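Local coordinates for adenosine kinase (Sinorhizobium meliloti, PDB 3UBO), which probably phosphorylates adenosine, with ATP as the likely phosphate donor, as a pfkB-family kinase, at residues 270-275 against 309-314. Sequence-based numbering, arbitrary orientation.
Sequences EQVVDT and IVIGQI. With ADP (adenosine-5'-diphosphate), chain D.
V273 and D274 both turn their backbone N-H groups onto the carbonyl O of I311. This joins the last turn of helix 296-311 to the start of the DTTGAGD signature of the ribokinase-like (pfkB) fold, which begins at D274 and runs into helix 278-290. The bond from D274 N to I311 O is 3.1 Å and nearly straight (166°). The one from V273 N is weak and bent (133°). A CA-H...O contact runs back from I311 to D274 O. D274 is buried. Its CG lies anti to the backbone N (chi1 177°), and the carboxylate reaches T276 OG1 through OD1 and G315 N through OD2, which fixes its rotation.

The other side is looser. Q271 and G312 are exposed there, and the backbone O of Q271 stays 4.3 Å from G312 CA. V273 covers part of this side: CG2 lies 3.9 Å from G312 CA, and CG1 rests near the Q313-I314 peptide. Replacing V273 by alanine removes both methyls, which is likely to open a gap beside G312 and the Q313-I314 peptide. I314 also packs on L319 of the second subunit.

Toward the nucleotide, V272 and I311 lie side by side, CG1 to CG2 4.0 Å. Both cover the same adenine face of ADP: V272 CG2 is 4.0 Å from N6, and I311 CD1 sits over N9.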
# COMPACT_ATOMS: atom_id res chain seq x y z
N GLU A 270 2.50 -21.15 1.06
CA GLU A 270 2.69 -21.04 -0.41
C GLU A 270 4.06 -20.39 -0.71
O GLU A 270 4.95 -21.09 -1.20
CB GLU A 270 1.55 -20.27 -1.10
CG GLU A 270 0.31 -21.08 -1.48
CD GLU A 270 0.45 -21.84 -2.87
OE1 GLU A 270 0.56 -21.14 -3.93
OE2 GLU A 270 0.42 -23.13 -2.89
N GLN A 271 4.21 -19.09 -0.40
CA GLN A 271 5.53 -18.42 -0.41
C GLN A 271 5.69 -17.60 0.85
O GLN A 271 4.72 -17.03 1.41
CB GLN A 271 5.77 -17.42 -1.59
CG GLN A 271 4.70 -17.24 -2.67
CD GLN A 271 5.34 -16.82 -4.02
OE1 GLN A 271 5.54 -15.64 -4.24
NE2 GLN A 271 5.70 -17.83 -4.92
N VAL A 272 6.94 -17.47 1.25
CA VAL A 272 7.31 -16.47 2.21
C VAL A 272 7.50 -15.10 1.49
O VAL A 272 8.59 -14.79 1.03
CB VAL A 272 8.52 -16.96 3.00
CG1 VAL A 272 8.87 -15.99 4.09
CG2 VAL A 272 8.20 -18.32 3.58
N VAL A 273 6.44 -14.30 1.38
CA VAL A 273 6.50 -13.05 0.65
C VAL A 273 7.16 -11.95 1.51
O VAL A 273 8.23 -11.42 1.16
CB VAL A 273 5.11 -12.58 0.19
CG1 VAL A 273 5.24 -11.20 -0.51
CG2 VAL A 273 4.40 -13.65 -0.66
N ASP A 274 6.52 -11.61 2.63
CA ASP A 274 7.00 -10.56 3.52
C ASP A 274 6.69 -11.00 4.94
O ASP A 274 5.55 -11.03 5.35
CB ASP A 274 6.35 -9.21 3.16
CG ASP A 274 6.75 -8.08 4.11
OD1 ASP A 274 7.81 -8.15 4.78
OD2 ASP A 274 5.94 -7.09 4.21
N THR A 275 7.73 -11.34 5.67
CA THR A 275 7.66 -11.61 7.10
C THR A 275 7.16 -10.46 8.02
O THR A 275 6.61 -10.68 9.09
CB THR A 275 9.03 -12.10 7.53
OG1 THR A 275 8.98 -13.49 7.49
CG2 THR A 275 9.38 -11.73 8.91
N ILE A 309 -1.12 -16.12 7.29
CA ILE A 309 -1.85 -15.32 6.32
C ILE A 309 -1.16 -13.99 5.99
O ILE A 309 -1.22 -13.53 4.84
CB ILE A 309 -3.29 -15.03 6.77
CG1 ILE A 309 -4.11 -16.33 6.74
CG2 ILE A 309 -3.92 -13.85 5.93
CD1 ILE A 309 -5.59 -16.20 7.17
N VAL A 310 -0.50 -13.39 6.96
CA VAL A 310 -0.00 -12.01 6.77
C VAL A 310 1.38 -11.98 6.07
O VAL A 310 1.76 -10.95 5.47
CB VAL A 310 0.02 -11.18 8.07
CG1 VAL A 310 1.35 -11.37 8.84
CG2 VAL A 310 -0.17 -9.72 7.74
N ILE A 311 2.07 -13.11 6.17
CA ILE A 311 3.35 -13.39 5.55
C ILE A 311 3.17 -13.65 4.03
O ILE A 311 4.12 -13.54 3.26
CB ILE A 311 3.98 -14.68 6.15
CG1 ILE A 311 4.38 -14.54 7.63
CG2 ILE A 311 5.21 -15.15 5.33
CD1 ILE A 311 5.35 -15.72 8.08
N GLY A 312 1.98 -14.01 3.59
CA GLY A 312 1.72 -14.03 2.17
C GLY A 312 1.39 -12.63 1.63
O GLY A 312 0.50 -12.49 0.79
N GLN A 313 2.06 -11.56 2.08
CA GLN A 313 1.56 -10.23 1.72
C GLN A 313 2.63 -9.18 1.90
O GLN A 313 3.34 -9.17 2.91
CB GLN A 313 0.44 -9.85 2.70
CG GLN A 313 -0.69 -9.08 2.15
CD GLN A 313 -1.58 -8.62 3.30
OE1 GLN A 313 -1.05 -8.16 4.31
NE2 GLN A 313 -2.92 -8.71 3.14
N ILE A 314 2.75 -8.28 0.94
CA ILE A 314 3.58 -7.09 1.16
C ILE A 314 2.66 -6.38 2.04
O ILE A 314 1.52 -6.18 1.64
CB ILE A 314 3.83 -6.27 -0.15
CG1 ILE A 314 5.11 -6.76 -0.82
CG2 ILE A 314 3.93 -4.80 0.13
CD1 ILE A 314 6.27 -6.77 0.11
PB ADP D . 9.11 -12.82 14.21
O1B ADP D . 10.64 -12.18 14.11
O2B ADP D . 8.23 -12.45 15.59
O3B ADP D . 8.30 -12.44 13.03
PA ADP D . 9.00 -15.90 13.90
O1A ADP D . 10.29 -16.53 13.08
O2A ADP D . 8.81 -16.65 15.15
O3A ADP D . 9.70 -14.39 14.19
O5' ADP D . 7.53 -15.91 13.09
C5' ADP D . 6.36 -15.46 13.76
C4' ADP D . 5.10 -16.31 13.39
O4' ADP D . 4.56 -16.21 11.99
C3' ADP D . 5.21 -17.92 13.55
O3' ADP D . 5.27 -18.51 14.83
C2' ADP D . 4.30 -18.50 12.47
O2' ADP D . 2.93 -18.83 12.75
C1' ADP D . 4.58 -17.50 11.37
N9 ADP D . 5.81 -17.80 10.57
C8 ADP D . 7.05 -17.21 10.66
N7 ADP D . 7.95 -17.82 9.68
C5 ADP D . 7.21 -18.83 8.99
C6 ADP D . 7.57 -19.75 7.90
N6 ADP D . 8.91 -19.69 7.29
N1 ADP D . 6.63 -20.60 7.41
C2 ADP D . 5.32 -20.62 7.92
N3 ADP D . 4.96 -19.74 9.01
C4 ADP D . 5.90 -18.85 9.51